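Local coordinates for extracellular solute-binding protein, family 1 (Bifidobacterium longum subsp. infantis ATCC 15697, PDB 3OMB), which probably captures a solute, perhaps an oligosaccharide, outside the cell for delivery to an ABC importer, and also binds a magnesium ion, at residues I391-T394 with E398-V401; F387-T392 with N403-Q408; T477-N482 with K524-W529. All blocks are in the same frame, centred on the assembly; numbering follows the deposited sequence.

Contact 1 (I391-T394 with E398-V401); sequences ITKT and EYTV
Thr392 and Thr400 hold these two antiparallel strands together through a reciprocal pair of backbone bonds: Thr392 N to Thr400 O is 2.9 Å, and Thr400 N returns the bond to Thr392 O, both nearly straight. Toward the turn, Thr394 N donates to Glu398 O at 2.8 Å, but the bond is bent (140° at the hydrogen). In the non-hydrogen-bonded pairs on either side of Thr392, CA-H...O contacts fill in, the shortest being Tyr399 CA to Thr392 O at 3.2 Å.

The apolar packing lies on the face carrying Ile391, Lys393, Tyr399 and Val401. Ile391 is fully extended, CG1 anti to the backbone N (chi1 -172°), which carries CD1 to within 3.7 Å of Tyr399 CB while CG1 rests 4.1 Å from Val401 CG2. Cutting Ile391 back to alanine would probably open a gap beside Tyr399 CB and Val401 CG2 and cost the contacts with Val380 and Leu384 of helix 376-384. Lys393 runs alongside the tyrosine, its CG 3.6 Å from Tyr399 CE1, and its NZ bonds to Gly395 O; the Tyr399 hydroxyl is hydrogen-bonded to Glu376.

On the other face a water bridges two hydroxyls, 2.7 Å from Thr394 OG1 and 2.6 Å from Thr400 OG1. The arrangement is a tight beta hairpin, one face packed on a helix, its second strand also paired with strand 431-433.

Contact 2 (F387-T392 with N403-Q408); sequences FGKAIT and NDKLSQ
Lys389 meets Lys405 on the flank of the helix, and the two long side chains cross at about a right angle. The Lys389 chain starts out with CG trans to N and then turns about CB-CG (chi2 65°), which brings its CD to 3.7 Å from Lys405 NZ. The two ammonium nitrogens, Lys389 NZ and Lys405 NZ, are only 4.2 Å apart, so their charges probably repel somewhat, and the contact is one of Lys389 methylenes passing the ammonium of Lys405 rather than a polar bond. Lys389 also leans on Pro416 with its side chain.

Next comes Ala390, the buried centre of the contact, whose methyl points at the helix. Its CB touches Leu406 CD1 at 3.5 Å and stands 4.2 Å from Lys405 CB, so this small side chain sits against two consecutive residues of the first helical turn. The first bond of the Leu406 side chain points neither at the loop nor away from it, yet CD1 reaches the alanine, helped by a chi2 of 60°. The methyl also lies 4.1 Å from Leu406 N, close to the helix backbone itself.

At Ile391 the loop turns into strand: Ile391 O accepts from Gly388 N at 2.9 Å, drawing the bend around Lys389 and Ala390 tight.

The loop leads from helix 376-384 into strand 391-395 and rests on the first turn of helix 403-411. Ala390 bonds through its backbone to Asp402, whose carboxylate accepts from Lys405 N, while Leu406 reaches on to Leu384, Val401, Tyr415 and Pro416.

Contact 3 (T477-N482 with K524-W529); sequences TKLNTN and KIWQKW
Leu479 and Lys478 pack against Ile525 and Trp526 in a buried, apolar helix-helix contact between helix 473-486 and the C-terminal helix 519-534. The short segments run roughly antiparallel, at 146° between their directions, and their axes come no nearer than 11.2 Å, a wide spacing that large side chains span.

Leu479 does most of the work, with both its methyls engaged. CD1 sits 3.6 Å above the plane of the Trp526 indole, offset toward the rim, in an off-centre CH-pi contact with the five-membered ring. CD2 touches both partners, 3.8 Å from Ile525 CG2 and 3.8 Å from Trp526 NE1. The leucine and isoleucine side chains lie alongside each other, pointing opposite ways.

Beside them the other branch of Ile525 meets the lysine: CG1 is anti to the carbonyl carbon (chi1 -70°), and CD1 reaches the aliphatic part of the exposed Lys478, 3.6 Å from its CD.

Around this core, Lys528 and Trp529 both reach Asp475, near the start of the first helix, and Asn482 bonds to Glu521 and Ser522 of the second. Trp526 continues the packing onto Phe248 and onto Val255 of strand 254-257.

In the fold
Contacts 1 and 2 form one continuous patch, their centres 9 Å apart. They share Ile391, Thr392 and strand 391-395, and helix 403-411 follows strand 398-401 after a single residue. Packing runs between them: Tyr399 CE1 lies 3.7 Å from Phe387 CE1, and Val401 CG1 lies 3.9 Å from Leu406 CD2, so hairpin, loop and helix form one continuously packed unit. Contact 3 comes later in the chain and far away, about 45 Å from either of the others between centres, on the opposite side of the chain's centre, in an all-helical pairing near the C-terminus. All three lie away from the magnesium site and are structural: strand pairing in contact 1, side-chain packing in contacts 2 and 3.

Contact 1 (I391-T394 with E398-V401)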
loop_
_atom_site.group_PDB
_atom_site.type_symbol
_atom_site.label_atom_id
_atom_site.label_comp_id
_atom_site.label_asym_id
_atom_site.label_seq_id
_atom_site.Cartn_x
_atom_site.Cartn_y
_atom_site.Cartn_z
ATOM N N ILE A 391 22.062 11.583 -0.560
ATOM C CA ILE A 391 22.433 10.444 0.273
ATOM C C ILE A 391 23.938 10.174 0.134
ATOM O O ILE A 391 24.494 10.275 -0.952
ATOM C CB ILE A 391 21.543 9.183 -0.050
ATOM C CG1 ILE A 391 21.782 8.047 0.949
ATOM C CG2 ILE A 391 21.759 8.675 -1.475
ATOM C CD1 ILE A 391 20.960 6.772 0.663
ATOM N N THR A 392 24.603 9.845 1.238
ATOM C CA THR A 392 26.027 9.532 1.173
ATOM C C THR A 392 26.276 8.121 1.714
ATOM O O THR A 392 25.693 7.714 2.725
ATOM C CB THR A 392 26.904 10.566 1.937
ATOM O OG1 THR A 392 26.645 10.461 3.330
ATOM C CG2 THR A 392 26.598 12.000 1.513
ATOM N N LYS A 393 27.132 7.377 1.025
ATOM C CA LYS A 393 27.539 6.036 1.459
ATOM C C LYS A 393 28.641 6.222 2.495
ATOM O O LYS A 393 29.711 6.710 2.169
ATOM C CB LYS A 393 28.046 5.253 0.244
ATOM C CG LYS A 393 28.278 3.751 0.424
ATOM C CD LYS A 393 28.935 3.196 -0.856
ATOM C CE LYS A 393 29.002 1.673 -0.883
ATOM N NZ LYS A 393 29.419 1.107 0.419
ATOM N N THR A 394 28.371 5.884 3.753
ATOM C CA THR A 394 29.381 6.041 4.809
ATOM C C THR A 394 30.150 4.753 5.099
ATOM O O THR A 394 31.150 4.781 5.817
ATOM C CB THR A 394 28.776 6.568 6.141
ATOM O OG1 THR A 394 27.779 5.651 6.600
ATOM C CG2 THR A 394 28.153 7.971 5.960
ATOM N N GLU A 398 26.191 1.063 4.612
ATOM C CA GLU A 398 25.679 2.151 5.440
ATOM C C GLU A 398 25.578 3.460 4.702
ATOM O O GLU A 398 26.502 3.861 3.972
ATOM C CB GLU A 398 26.515 2.343 6.707
ATOM C CG GLU A 398 26.347 1.235 7.734
ATOM C CD GLU A 398 27.158 -0.017 7.388
ATOM O OE1 GLU A 398 28.233 0.093 6.736
ATOM O OE2 GLU A 398 26.701 -1.122 7.751
ATOM N N TYR A 399 24.448 4.128 4.920
ATOM C CA TYR A 399 24.091 5.312 4.170
ATOM C C TYR A 399 23.452 6.343 5.093
ATOM O O TYR A 399 22.745 5.990 6.041
ATOM C CB TYR A 399 23.139 4.947 3.017
ATOM C CG TYR A 399 23.587 3.724 2.236
ATOM C CD1 TYR A 399 24.382 3.848 1.088
ATOM C CD2 TYR A 399 23.235 2.436 2.661
ATOM C CE1 TYR A 399 24.800 2.711 0.385
ATOM C CE2 TYR A 399 23.645 1.316 1.975
ATOM C CZ TYR A 399 24.419 1.448 0.837
ATOM O OH TYR A 399 24.813 0.308 0.167
ATOM N N THR A 400 23.707 7.611 4.808
ATOM C CA THR A 400 23.066 8.700 5.544
ATOM C C THR A 400 22.352 9.594 4.554
ATOM O O THR A 400 22.945 10.028 3.566
ATOM C CB THR A 400 24.078 9.525 6.386
ATOM O OG1 THR A 400 24.694 8.670 7.356
ATOM C CG2 THR A 400 23.378 10.696 7.122
ATOM N N VAL A 401 21.072 9.839 4.820
ATOM C CA VAL A 401 20.271 10.754 4.019
ATOM C C VAL A 401 20.375 12.167 4.588
ATOM O O VAL A 401 20.314 12.366 5.798
ATOM C CB VAL A 401 18.792 10.318 3.970
ATOM C CG1 VAL A 401 17.956 11.293 3.145
ATOM C CG2 VAL A 401 18.666 8.914 3.404
HETATM O O HOH W 1 24.210 12.950 3.301
HETATM O O HOH W 2 25.416 6.218 7.690
#

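Contact 2 (F387-T392 with N403-Q408)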
loop_
_atom_site.group_PDB
_atom_site.type_symbol
_atom_site.label_atom_id
_atom_site.label_comp_id
_atom_site.label_asym_id
_atom_site.label_seq_id
_atom_site.Cartn_x
_atom_site.Cartn_y
_atom_site.Cartn_z
ATOM N N PHE A 387 24.417 8.737 -5.014
ATOM C CA PHE A 387 25.397 9.021 -3.963
ATOM C C PHE A 387 26.018 10.396 -4.182
ATOM O O PHE A 387 26.315 10.759 -5.309
ATOM C CB PHE A 387 26.515 7.976 -3.929
ATOM C CG PHE A 387 26.042 6.595 -3.623
ATOM C CD1 PHE A 387 25.029 6.383 -2.703
ATOM C CD2 PHE A 387 26.612 5.502 -4.254
ATOM C CE1 PHE A 387 24.583 5.101 -2.420
ATOM C CE2 PHE A 387 26.176 4.225 -3.977
ATOM C CZ PHE A 387 25.155 4.023 -3.058
ATOM N N GLY A 388 26.184 11.150 -3.100
ATOM C CA GLY A 388 26.709 12.505 -3.173
ATOM C C GLY A 388 25.650 13.579 -3.360
ATOM O O GLY A 388 25.925 14.752 -3.147
ATOM N N LYS A 389 24.448 13.183 -3.772
ATOM C CA LYS A 389 23.348 14.132 -4.013
ATOM C C LYS A 389 22.606 14.372 -2.699
ATOM O O LYS A 389 22.967 15.284 -1.965
ATOM C CB LYS A 389 22.428 13.609 -5.123
ATOM C CG LYS A 389 21.321 14.520 -5.577
ATOM C CD LYS A 389 21.870 15.769 -6.242
ATOM C CE LYS A 389 20.881 16.306 -7.240
ATOM N NZ LYS A 389 21.526 17.335 -8.101
ATOM N N ALA A 390 21.615 13.543 -2.367
ATOM C CA ALA A 390 20.937 13.670 -1.081
ATOM C C ALA A 390 21.248 12.535 -0.120
ATOM O O ALA A 390 20.739 12.521 0.995
ATOM C CB ALA A 390 19.438 13.800 -1.264
ATOM N N ILE A 391 22.062 11.583 -0.560
ATOM C CA ILE A 391 22.433 10.444 0.273
ATOM C C ILE A 391 23.938 10.174 0.134
ATOM O O ILE A 391 24.494 10.275 -0.952
ATOM C CB ILE A 391 21.543 9.183 -0.050
ATOM C CG1 ILE A 391 21.782 8.047 0.949
ATOM C CG2 ILE A 391 21.759 8.675 -1.475
ATOM C CD1 ILE A 391 20.960 6.772 0.663
ATOM N N THR A 392 24.603 9.845 1.238
ATOM C CA THR A 392 26.027 9.532 1.173
ATOM C C THR A 392 26.276 8.121 1.714
ATOM O O THR A 392 25.693 7.714 2.725
ATOM C CB THR A 392 26.904 10.566 1.937
ATOM O OG1 THR A 392 26.645 10.461 3.330
ATOM C CG2 THR A 392 26.598 12.000 1.513
ATOM N N ASN A 403 18.311 15.236 4.822
ATOM C CA ASN A 403 16.882 15.491 4.735
ATOM C C ASN A 403 16.418 16.820 4.200
ATOM O O ASN A 403 15.405 16.879 3.485
ATOM C CB ASN A 403 16.263 15.266 6.089
ATOM C CG ASN A 403 15.785 13.894 6.222
ATOM O OD1 ASN A 403 14.856 13.499 5.513
ATOM N ND2 ASN A 403 16.437 13.107 7.086
ATOM N N ASP A 404 17.146 17.872 4.579
ATOM C CA ASP A 404 16.958 19.206 4.040
ATOM C C ASP A 404 16.977 19.100 2.531
ATOM O O ASP A 404 16.082 19.604 1.847
ATOM C CB ASP A 404 18.119 20.112 4.459
ATOM C CG ASP A 404 18.160 20.392 5.952
ATOM O OD1 ASP A 404 17.313 19.857 6.722
ATOM O OD2 ASP A 404 19.071 21.156 6.346
ATOM N N LYS A 405 18.004 18.410 2.037
ATOM C CA LYS A 405 18.270 18.304 0.625
ATOM C C LYS A 405 17.184 17.513 -0.080
ATOM O O LYS A 405 16.693 17.914 -1.133
ATOM C CB LYS A 405 19.635 17.661 0.401
ATOM C CG LYS A 405 20.555 18.469 -0.491
ATOM C CD LYS A 405 20.195 18.361 -1.965
ATOM C CE LYS A 405 21.099 19.237 -2.804
ATOM N NZ LYS A 405 21.158 18.749 -4.199
ATOM N N LEU A 406 16.802 16.385 0.501
ATOM C CA LEU A 406 15.762 15.560 -0.101
ATOM C C LEU A 406 14.408 16.288 -0.176
ATOM O O LEU A 406 13.685 16.169 -1.175
ATOM C CB LEU A 406 15.652 14.222 0.636
ATOM C CG LEU A 406 15.166 13.027 -0.174
ATOM C CD1 LEU A 406 16.078 12.721 -1.355
ATOM C CD2 LEU A 406 15.005 11.790 0.703
ATOM N N SER A 407 14.074 17.045 0.869
ATOM C CA SER A 407 12.836 17.841 0.895
ATOM C C SER A 407 12.869 18.971 -0.143
ATOM O O SER A 407 11.875 19.235 -0.821
ATOM C CB SER A 407 12.600 18.440 2.282
ATOM O OG SER A 407 12.124 17.483 3.212
ATOM N N GLN A 408 14.018 19.626 -0.263
ATOM C CA GLN A 408 14.190 20.679 -1.239
ATOM C C GLN A 408 14.013 20.127 -2.658
ATOM O O GLN A 408 13.274 20.701 -3.466
ATOM C CB GLN A 408 15.565 21.316 -1.116
ATOM C CG GLN A 408 15.614 22.681 -1.810
ATOM C CD GLN A 408 16.786 22.836 -2.766
ATOM O OE1 GLN A 408 17.043 21.968 -3.617
ATOM N NE2 GLN A 408 17.492 23.963 -2.648
#

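Contact 3 (T477-N482 with K524-W529)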
loop_
_atom_site.group_PDB
_atom_site.type_symbol
_atom_site.label_atom_id
_atom_site.label_comp_id
_atom_site.label_asym_id
_atom_site.label_seq_id
_atom_site.Cartn_x
_atom_site.Cartn_y
_atom_site.Cartn_z
ATOM N N THR A 477 -10.494 -12.340 -14.662
ATOM C CA THR A 477 -11.664 -11.872 -15.427
ATOM C C THR A 477 -12.993 -12.065 -14.685
ATOM O O THR A 477 -13.806 -11.143 -14.634
ATOM C CB THR A 477 -11.699 -12.575 -16.822
ATOM O OG1 THR A 477 -10.516 -12.212 -17.551
ATOM C CG2 THR A 477 -12.942 -12.214 -17.647
ATOM N N LYS A 478 -13.220 -13.242 -14.120
ATOM C CA LYS A 478 -14.387 -13.446 -13.253
ATOM C C LYS A 478 -14.407 -12.491 -12.069
ATOM O O LYS A 478 -15.446 -11.916 -11.745
ATOM C CB LYS A 478 -14.431 -14.873 -12.710
ATOM C CG LYS A 478 -15.239 -15.804 -13.560
ATOM C CD LYS A 478 -15.345 -17.140 -12.851
ATOM C CE LYS A 478 -14.596 -18.226 -13.591
ATOM N NZ LYS A 478 -15.561 -19.188 -14.236
ATOM N N LEU A 479 -13.263 -12.345 -11.417
ATOM C CA LEU A 479 -13.203 -11.523 -10.231
ATOM C C LEU A 479 -13.467 -10.058 -10.552
ATOM O O LEU A 479 -14.199 -9.391 -9.799
ATOM C CB LEU A 479 -11.881 -11.705 -9.492
ATOM C CG LEU A 479 -11.620 -13.061 -8.823
ATOM C CD1 LEU A 479 -10.240 -13.021 -8.234
ATOM C CD2 LEU A 479 -12.649 -13.383 -7.744
ATOM N N ASN A 480 -12.894 -9.570 -11.656
ATOM C CA ASN A 480 -13.167 -8.197 -12.152
ATOM C C ASN A 480 -14.614 -7.949 -12.555
ATOM O O ASN A 480 -15.189 -6.903 -12.241
ATOM C CB ASN A 480 -12.264 -7.849 -13.339
ATOM C CG ASN A 480 -10.856 -7.546 -12.912
ATOM O OD1 ASN A 480 -10.633 -7.074 -11.797
ATOM N ND2 ASN A 480 -9.888 -7.836 -13.782
ATOM N N THR A 481 -15.191 -8.904 -13.270
ATOM C CA THR A 481 -16.589 -8.823 -13.670
ATOM C C THR A 481 -17.451 -8.752 -12.397
ATOM O O THR A 481 -18.327 -7.898 -12.291
ATOM C CB THR A 481 -16.996 -10.068 -14.509
ATOM O OG1 THR A 481 -16.231 -10.101 -15.730
ATOM C CG2 THR A 481 -18.495 -10.064 -14.819
ATOM N N ASN A 482 -17.194 -9.641 -11.441
ATOM C CA ASN A 482 -17.984 -9.685 -10.208
ATOM C C ASN A 482 -17.796 -8.425 -9.377
ATOM O O ASN A 482 -18.740 -7.919 -8.750
ATOM C CB ASN A 482 -17.613 -10.895 -9.352
ATOM C CG ASN A 482 -18.138 -12.199 -9.914
ATOM O OD1 ASN A 482 -18.775 -12.240 -10.968
ATOM N ND2 ASN A 482 -17.852 -13.282 -9.215
ATOM N N LYS A 524 -15.200 -18.131 -3.285
ATOM C CA LYS A 524 -14.731 -19.466 -3.640
ATOM C C LYS A 524 -13.458 -19.422 -4.504
ATOM O O LYS A 524 -12.515 -20.197 -4.293
ATOM C CB LYS A 524 -15.833 -20.256 -4.348
ATOM C CG LYS A 524 -15.369 -21.669 -4.781
ATOM C CD LYS A 524 -16.551 -22.611 -4.931
ATOM C CE LYS A 524 -17.461 -22.187 -6.063
ATOM N NZ LYS A 524 -18.498 -23.262 -6.300
ATOM N N ILE A 525 -13.416 -18.487 -5.436
ATOM C CA ILE A 525 -12.222 -18.307 -6.247
ATOM C C ILE A 525 -11.003 -17.871 -5.416
ATOM O O ILE A 525 -9.925 -18.467 -5.528
ATOM C CB ILE A 525 -12.493 -17.356 -7.447
ATOM C CG1 ILE A 525 -13.411 -18.065 -8.450
ATOM C CG2 ILE A 525 -11.189 -16.908 -8.053
ATOM C CD1 ILE A 525 -14.100 -17.120 -9.499
ATOM N N TRP A 526 -11.172 -16.874 -4.554
ATOM C CA TRP A 526 -10.098 -16.515 -3.621
ATOM C C TRP A 526 -9.677 -17.667 -2.712
ATOM O O TRP A 526 -8.476 -17.864 -2.480
ATOM C CB TRP A 526 -10.478 -15.309 -2.794
ATOM C CG TRP A 526 -10.401 -14.026 -3.539
ATOM C CD1 TRP A 526 -11.447 -13.224 -3.911
ATOM C CD2 TRP A 526 -9.218 -13.382 -3.996
ATOM N NE1 TRP A 526 -10.986 -12.118 -4.574
ATOM C CE2 TRP A 526 -9.618 -12.185 -4.639
ATOM C CE3 TRP A 526 -7.852 -13.694 -3.927
ATOM C CZ2 TRP A 526 -8.700 -11.302 -5.212
ATOM C CZ3 TRP A 526 -6.936 -12.805 -4.476
ATOM C CH2 TRP A 526 -7.367 -11.624 -5.118
ATOM N N GLN A 527 -10.638 -18.437 -2.210
ATOM C CA GLN A 527 -10.301 -19.637 -1.418
ATOM C C GLN A 527 -9.388 -20.588 -2.187
ATOM O O GLN A 527 -8.452 -21.161 -1.613
ATOM C CB GLN A 527 -11.549 -20.398 -0.960
ATOM C CG GLN A 527 -11.259 -21.653 -0.044
ATOM C CD GLN A 527 -10.936 -21.269 1.421
ATOM O OE1 GLN A 527 -11.777 -20.689 2.107
ATOM N NE2 GLN A 527 -9.719 -21.599 1.897
ATOM N N LYS A 528 -9.661 -20.756 -3.480
ATOM C CA LYS A 528 -8.920 -21.712 -4.284
ATOM C C LYS A 528 -7.489 -21.229 -4.437
ATOM O O LYS A 528 -6.559 -22.001 -4.251
ATOM C CB LYS A 528 -9.564 -21.890 -5.666
ATOM C CG LYS A 528 -8.702 -22.743 -6.632
ATOM C CD LYS A 528 -9.310 -22.907 -7.997
ATOM C CE LYS A 528 -9.271 -21.615 -8.812
ATOM N NZ LYS A 528 -9.763 -21.849 -10.237
ATOM N N TRP A 529 -7.313 -19.950 -4.777
ATOM C CA TRP A 529 -5.960 -19.423 -4.930
ATOM C C TRP A 529 -5.189 -19.351 -3.607
ATOM O O TRP A 529 -3.984 -19.659 -3.568
ATOM C CB TRP A 529 -5.960 -18.096 -5.692
ATOM C CG TRP A 529 -6.320 -18.368 -7.106
ATOM C CD1 TRP A 529 -7.545 -18.176 -7.704
ATOM C CD2 TRP A 529 -5.483 -18.971 -8.091
ATOM N NE1 TRP A 529 -7.502 -18.596 -9.010
ATOM C CE2 TRP A 529 -6.256 -19.098 -9.274
ATOM C CE3 TRP A 529 -4.148 -19.395 -8.101
ATOM C CZ2 TRP A 529 -5.734 -19.629 -10.462
ATOM C CZ3 TRP A 529 -3.634 -19.949 -9.281
ATOM C CH2 TRP A 529 -4.425 -20.057 -10.445
#